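Local coordinates for protein prephenate dehydratase:Amino acid-binding ACT (Brucella abortus, PDB 6VH5) that probably converts prephenate to phenylpyruvate, with loss of water and carbon dioxide, in phenylalanine biosynthesis, and binds the end product phenylalanine in its ACT domain, at residues A[73-78]-A[244-249]; A[88-93]-A[260-265]. All coordinates share one frame; numbering follows the deposited sequence.

Contact 1 (A[73-78]-A[244-249]); sequences IPIENT and MTKLES. With PHE (phenylalanine), chain E.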
loop_
_atom_site.group_PDB
_atom_site.type_symbol
_atom_site.label_atom_id
_atom_site.label_comp_id
_atom_site.label_asym_id
_atom_site.label_seq_id
_atom_site.Cartn_x
_atom_site.Cartn_y
_atom_site.Cartn_z
ATOM N N ILE A 73 -5.348 -9.630 -8.542
ATOM C CA ILE A 73 -4.559 -8.887 -7.567
ATOM C C ILE A 73 -5.136 -7.486 -7.409
ATOM O O ILE A 73 -5.284 -6.765 -8.397
ATOM C CB ILE A 73 -3.078 -8.796 -7.968
ATOM C CG1 ILE A 73 -2.492 -10.199 -8.187
ATOM C CG2 ILE A 73 -2.313 -7.968 -6.935
ATOM C CD1 ILE A 73 -2.612 -11.113 -6.993
ATOM N N PRO A 74 -5.481 -7.060 -6.195
ATOM C CA PRO A 74 -5.904 -5.670 -5.989
ATOM C C PRO A 74 -4.709 -4.730 -5.960
ATOM O O PRO A 74 -3.665 -5.041 -5.380
ATOM C CB PRO A 74 -6.600 -5.718 -4.621
ATOM C CG PRO A 74 -5.945 -6.856 -3.911
ATOM C CD PRO A 74 -5.631 -7.878 -4.976
ATOM N N ILE A 75 -4.860 -3.577 -6.612
ATOM C CA ILE A 75 -3.788 -2.585 -6.619
ATOM C C ILE A 75 -4.249 -1.199 -6.209
ATOM O O ILE A 75 -3.408 -0.367 -5.829
ATOM C CB ILE A 75 -3.086 -2.537 -7.992
ATOM C CG1 ILE A 75 -4.051 -2.099 -9.088
ATOM C CG2 ILE A 75 -2.490 -3.921 -8.323
ATOM C CD1 ILE A 75 -3.334 -1.649 -10.346
ATOM N N GLU A 76 -5.542 -0.891 -6.255
ATOM C CA GLU A 76 -6.050 0.391 -5.786
ATOM C C GLU A 76 -7.307 0.158 -4.960
ATOM O O GLU A 76 -8.148 -0.671 -5.321
ATOM C CB GLU A 76 -6.373 1.339 -6.944
ATOM C CG GLU A 76 -5.167 1.773 -7.735
ATOM C CD GLU A 76 -5.543 2.445 -9.033
ATOM O OE1 GLU A 76 -6.696 2.899 -9.147
ATOM O OE2 GLU A 76 -4.703 2.470 -9.955
ATOM N N ASN A 77 -7.410 0.868 -3.837
ATOM C CA ASN A 77 -8.626 0.891 -3.031
ATOM C C ASN A 77 -8.893 2.302 -2.536
ATOM O O ASN A 77 -7.995 2.947 -1.987
ATOM C CB ASN A 77 -8.537 -0.050 -1.832
ATOM C CG ASN A 77 -9.717 0.118 -0.903
ATOM O OD1 ASN A 77 -9.625 0.791 0.130
ATOM N ND2 ASN A 77 -10.845 -0.464 -1.281
ATOM N N THR A 78 -10.146 2.750 -2.677
ATOM C CA THR A 78 -10.514 4.139 -2.392
ATOM C C THR A 78 -10.346 4.528 -0.920
ATOM O O THR A 78 -10.051 5.689 -0.626
ATOM C CB THR A 78 -11.951 4.385 -2.844
ATOM O OG1 THR A 78 -12.061 4.098 -4.246
ATOM C CG2 THR A 78 -12.343 5.826 -2.617
ATOM N N MET A 244 -3.021 9.967 -19.662
ATOM C CA MET A 244 -2.400 9.126 -18.649
ATOM C C MET A 244 -3.292 9.112 -17.409
ATOM O O MET A 244 -3.722 10.174 -16.943
ATOM C CB MET A 244 -1.004 9.654 -18.318
ATOM C CG MET A 244 -0.208 8.808 -17.356
ATOM S SD MET A 244 1.481 9.399 -17.195
ATOM C CE MET A 244 2.150 8.970 -18.812
ATOM N N THR A 245 -3.600 7.915 -16.892
ATOM C CA THR A 245 -4.537 7.801 -15.785
ATOM C C THR A 245 -3.908 7.259 -14.512
ATOM O O THR A 245 -4.586 7.215 -13.479
ATOM C CB THR A 245 -5.730 6.916 -16.169
ATOM O OG1 THR A 245 -5.288 5.572 -16.387
ATOM C CG2 THR A 245 -6.401 7.423 -17.422
ATOM N N LYS A 246 -2.639 6.854 -14.544
ATOM C CA LYS A 246 -1.969 6.433 -13.324
ATOM C C LYS A 246 -0.487 6.740 -13.458
ATOM O O LYS A 246 0.099 6.554 -14.532
ATOM C CB LYS A 246 -2.206 4.939 -13.062
ATOM C CG LYS A 246 -1.720 4.443 -11.708
ATOM C CD LYS A 246 -1.980 2.956 -11.570
ATOM C CE LYS A 246 -1.383 2.397 -10.287
ATOM N NZ LYS A 246 -2.060 2.970 -9.101
ATOM N N LEU A 247 0.116 7.209 -12.367
ATOM C CA LEU A 247 1.546 7.522 -12.399
ATOM C C LEU A 247 2.069 7.522 -10.974
ATOM O O LEU A 247 1.526 8.222 -10.110
ATOM C CB LEU A 247 1.802 8.872 -13.088
ATOM C CG LEU A 247 3.263 9.261 -13.337
ATOM C CD1 LEU A 247 3.981 8.162 -14.137
ATOM C CD2 LEU A 247 3.364 10.619 -14.074
ATOM N N GLU A 248 3.061 6.685 -10.710
ATOM C CA GLU A 248 3.621 6.527 -9.377
ATOM C C GLU A 248 5.137 6.572 -9.428
ATOM O O GLU A 248 5.758 5.821 -10.186
ATOM C CB GLU A 248 3.174 5.215 -8.768
ATOM C CG GLU A 248 1.863 5.255 -8.041
ATOM C CD GLU A 248 1.693 3.990 -7.253
ATOM O OE1 GLU A 248 2.597 3.141 -7.390
ATOM O OE2 GLU A 248 0.721 3.870 -6.475
ATOM N N SER A 249 5.727 7.383 -8.562
ATOM C CA SER A 249 7.172 7.491 -8.487
ATOM C C SER A 249 7.736 6.502 -7.478
ATOM O O SER A 249 7.087 6.125 -6.493
ATOM C CB SER A 249 7.583 8.918 -8.126
ATOM O OG SER A 249 7.622 9.131 -6.733
HETATM N N PHE E . -4.903 12.395 -17.214
HETATM C CA PHE E . -4.192 13.630 -16.898
HETATM C C PHE E . -2.984 13.781 -17.799
HETATM O O PHE E . -2.697 12.867 -18.579
HETATM C CB PHE E . -3.749 13.678 -15.435
HETATM C CG PHE E . -3.071 12.414 -14.948
HETATM C CD1 PHE E . -3.738 11.544 -14.100
HETATM C CD2 PHE E . -1.769 12.109 -15.322
HETATM C CE1 PHE E . -3.121 10.386 -13.640
HETATM C CE2 PHE E . -1.150 10.962 -14.873
HETATM C CZ PHE E . -1.822 10.096 -14.032
HETATM O OXT PHE E . -2.293 14.801 -17.731
HETATM O O HOH W 1 -5.591 4.247 -11.986
#

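Contact 2 (A[88-93]-A[260-265]); sequences YLLPLA and QFYADI. With PHE (phenylalanine), chain J.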
loop_
_atom_site.group_PDB
_atom_site.type_symbol
_atom_site.label_atom_id
_atom_site.label_comp_id
_atom_site.label_asym_id
_atom_site.label_seq_id
_atom_site.Cartn_x
_atom_site.Cartn_y
_atom_site.Cartn_z
ATOM N N TYR A 88 6.491 -3.057 -7.276
ATOM C CA TYR A 88 7.655 -3.864 -6.931
ATOM C C TYR A 88 7.582 -5.277 -7.502
ATOM O O TYR A 88 8.578 -5.780 -8.038
ATOM C CB TYR A 88 7.825 -3.939 -5.414
ATOM C CG TYR A 88 8.956 -4.848 -4.994
ATOM C CD1 TYR A 88 10.271 -4.398 -5.026
ATOM C CD2 TYR A 88 8.718 -6.162 -4.579
ATOM C CE1 TYR A 88 11.318 -5.217 -4.651
ATOM C CE2 TYR A 88 9.763 -6.992 -4.199
ATOM C CZ TYR A 88 11.061 -6.511 -4.239
ATOM O OH TYR A 88 12.111 -7.319 -3.868
ATOM N N LEU A 89 6.409 -5.921 -7.417
ATOM C CA LEU A 89 6.305 -7.354 -7.699
ATOM C C LEU A 89 6.275 -7.644 -9.194
ATOM O O LEU A 89 6.944 -8.572 -9.665
ATOM C CB LEU A 89 5.042 -7.925 -7.056
ATOM C CG LEU A 89 4.891 -7.834 -5.543
ATOM C CD1 LEU A 89 3.442 -8.103 -5.154
ATOM C CD2 LEU A 89 5.824 -8.806 -4.855
ATOM N N LEU A 90 5.500 -6.873 -9.948
ATOM C CA LEU A 90 5.278 -7.168 -11.356
ATOM C C LEU A 90 6.549 -7.004 -12.197
ATOM O O LEU A 90 6.797 -7.841 -13.075
ATOM C CB LEU A 90 4.145 -6.298 -11.892
ATOM C CG LEU A 90 3.652 -6.674 -13.286
ATOM C CD1 LEU A 90 3.307 -8.156 -13.377
ATOM C CD2 LEU A 90 2.461 -5.820 -13.656
ATOM N N PRO A 91 7.365 -5.954 -12.001
ATOM C CA PRO A 91 8.638 -5.893 -12.746
ATOM C C PRO A 91 9.587 -7.042 -12.444
ATOM O O PRO A 91 10.358 -7.430 -13.330
ATOM C CB PRO A 91 9.229 -4.546 -12.309
ATOM C CG PRO A 91 8.042 -3.710 -12.017
ATOM C CD PRO A 91 7.102 -4.676 -11.309
ATOM N N LEU A 92 9.562 -7.614 -11.234
ATOM C CA LEU A 92 10.462 -8.729 -10.944
ATOM C C LEU A 92 9.905 -10.057 -11.412
ATOM O O LEU A 92 10.677 -10.974 -11.714
ATOM C CB LEU A 92 10.764 -8.821 -9.447
ATOM C CG LEU A 92 11.504 -7.645 -8.818
ATOM C CD1 LEU A 92 11.789 -7.914 -7.349
ATOM C CD2 LEU A 92 12.799 -7.413 -9.583
ATOM N N ALA A 93 8.589 -10.173 -11.499
ATOM C CA ALA A 93 8.029 -11.361 -12.099
ATOM C C ALA A 93 8.117 -11.212 -13.609
ATOM O O ALA A 93 8.332 -10.120 -14.138
ATOM C CB ALA A 93 6.581 -11.561 -11.654
ATOM N N GLN A 260 12.210 5.372 -10.743
ATOM C CA GLN A 260 11.378 4.562 -11.621
ATOM C C GLN A 260 9.919 4.990 -11.492
ATOM O O GLN A 260 9.463 5.383 -10.416
ATOM C CB GLN A 260 11.519 3.065 -11.320
ATOM C CG GLN A 260 10.863 2.187 -12.382
ATOM C CD GLN A 260 11.291 0.745 -12.298
ATOM O OE1 GLN A 260 12.466 0.426 -12.468
ATOM N NE2 GLN A 260 10.336 -0.139 -12.044
ATOM N N PHE A 261 9.192 4.914 -12.606
ATOM C CA PHE A 261 7.799 5.330 -12.674
ATOM C C PHE A 261 6.956 4.174 -13.183
ATOM O O PHE A 261 7.376 3.419 -14.068
ATOM C CB PHE A 261 7.597 6.560 -13.594
ATOM C CG PHE A 261 8.008 7.869 -12.966
ATOM C CD1 PHE A 261 7.077 8.636 -12.252
ATOM C CD2 PHE A 261 9.326 8.310 -13.037
ATOM C CE1 PHE A 261 7.447 9.827 -11.639
ATOM C CE2 PHE A 261 9.707 9.497 -12.423
ATOM C CZ PHE A 261 8.765 10.260 -11.723
ATOM N N TYR A 262 5.771 4.043 -12.606
ATOM C CA TYR A 262 4.767 3.083 -13.036
ATOM C C TYR A 262 3.620 3.883 -13.632
ATOM O O TYR A 262 3.139 4.825 -13.003
ATOM C CB TYR A 262 4.307 2.220 -11.845
ATOM C CG TYR A 262 3.302 1.131 -12.147
ATOM C CD1 TYR A 262 3.684 -0.208 -12.191
ATOM C CD2 TYR A 262 1.950 1.436 -12.321
ATOM C CE1 TYR A 262 2.751 -1.218 -12.433
ATOM C CE2 TYR A 262 1.010 0.444 -12.575
ATOM C CZ TYR A 262 1.417 -0.883 -12.632
ATOM O OH TYR A 262 0.482 -1.865 -12.892
ATOM N N ALA A 263 3.187 3.522 -14.836
ATOM C CA ALA A 263 2.233 4.363 -15.545
ATOM C C ALA A 263 1.224 3.536 -16.326
ATOM O O ALA A 263 1.552 2.467 -16.851
ATOM C CB ALA A 263 2.954 5.320 -16.508
ATOM N N ASP A 264 -0.007 4.041 -16.378
ATOM C CA ASP A 264 -1.057 3.554 -17.263
ATOM C C ASP A 264 -1.421 4.691 -18.215
ATOM O O ASP A 264 -1.582 5.834 -17.773
ATOM C CB ASP A 264 -2.325 3.143 -16.494
ATOM C CG ASP A 264 -2.112 1.993 -15.496
ATOM O OD1 ASP A 264 -1.014 1.394 -15.411
ATOM O OD2 ASP A 264 -3.094 1.690 -14.782
ATOM N N ILE A 265 -1.551 4.388 -19.509
ATOM C CA ILE A 265 -2.116 5.326 -20.474
ATOM C C ILE A 265 -3.296 4.634 -21.150
ATOM O O ILE A 265 -3.403 3.401 -21.178
ATOM C CB ILE A 265 -1.105 5.825 -21.545
ATOM C CG1 ILE A 265 -0.557 4.650 -22.342
ATOM C CG2 ILE A 265 0.049 6.629 -20.935
ATOM C CD1 ILE A 265 0.438 5.046 -23.373
HETATM N N PHE J . 13.254 14.308 -9.961
HETATM C CA PHE J . 12.886 14.253 -11.370
HETATM C C PHE J . 12.173 15.521 -11.840
HETATM O O PHE J . 11.659 15.554 -12.963
HETATM C CB PHE J . 12.005 13.039 -11.652
HETATM C CG PHE J . 10.904 12.829 -10.635
HETATM C CD1 PHE J . 11.039 11.873 -9.638
HETATM C CD2 PHE J . 9.734 13.561 -10.692
HETATM C CE1 PHE J . 10.029 11.671 -8.698
HETATM C CE2 PHE J . 8.725 13.367 -9.764
HETATM C CZ PHE J . 8.872 12.414 -8.763
HETATM O OXT PHE J . 12.096 16.522 -11.120
#

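Contact 1 (A[73-78]-A[244-249])
A salt bridge between the catalytic and the ACT domain joins Glu76, on strand 70-77, to Lys246, on strand 243-251. The two side chains reach out from opposite directions, and Lys246 NZ donates to Glu76 OE2 at 2.8 Å. The nitrogen approaches that oxygen on its anti side, 34° out of the carboxylate plane. Long side chains suit this place, because the CA atoms of Glu76 and Lys246 are still 10.5 Å apart. Lys246 runs extended as far as CE and bends only at its last torsion (chi4 66°), which turns NZ into the carboxylate; its CD lies 3.2 Å from Glu76 OE2. Ile75 CD1 adds a loose apolar touch on Lys246 CE. Both strands carry a classic beta bulge here, Ile75 and Glu76 facing Arg195, Thr245 and Lys246 facing Asp264. Arg195 also forms a salt bridge with Glu76 OE2, and a water donates to the same oxygen, so three donors grip one oxygen. Glu248 OE2 extends the network through a long salt bridge, 3.9 Å from Lys246 NZ. On the other side of the ACT strand, Met244 binds the ligand phenylalanine through its backbone: Met244 N donates to the ligand carboxylate atom O at 3.1 Å, while Met244 CG packs against ligand CE2 at 3.4 Å.

Contact 2 (A[88-93]-A[260-265])
Pro91 and Leu90 on helix 86-92 lean toward Gln260 and Tyr262 of strand 258-266, meeting them through loose van der Waals contact. Pro91 presents the outer edge of its ring, CG lying 4.2 Å from Gln260 NE2, and Leu90 directs one methyl at the phenol end of Tyr262, with CD2 4.5 Å from OH. Gln260 and Tyr262 are two apart on the strand and therefore point to the same side. With chi1 near 180° in both (-170° and -178°), the amide and the ring are carried out toward the helix. Here a helix of the prephenate dehydratase domain lies over one face of the antiparallel ACT sheet. Proline suits the helix at its kink, since it has no N-H to give to the preceding turn. The amide of Gln260 has its main polar partner elsewhere, OE1 accepting from Arg222 NE. His87, in the same helix as Leu90, meets the Tyr262 ring with the planes about 50° apart. Phe261 faces the other side of the sheet, where its CZ comes within 3.5 Å of CD1 of the second bound phenylalanine; the CG of that ligand lies at the edge of the Phe261 ring, in its plane.

Overall arrangement
Contacts 1 and 2, their centres 10 Å apart, both tie the catalytic domain to the ACT sheet. Their ACT segments are neighbouring antiparallel strands, probably hydrogen-bonded from Glu248 N to Tyr262 O and from Thr245 N to Asp264 O, each at 3.0 Å. Arg195 connects them further, pairing with Glu76 in contact 1 and Asp264 in contact 2. The two phenylalanine sites bring in the second subunit: the ligand beside 244-249 also bonds to its Leu230 and Asn225, and the one beside Phe261 to its Asn243. From the ligand-lining strand the Lys246-Glu76 bridge leads to within about 6 Å, side chain to side chain, of Thr194, predicted essential for activity, a route that could carry phenylalanine binding to the active site, as in related feedback-regulated enzymes.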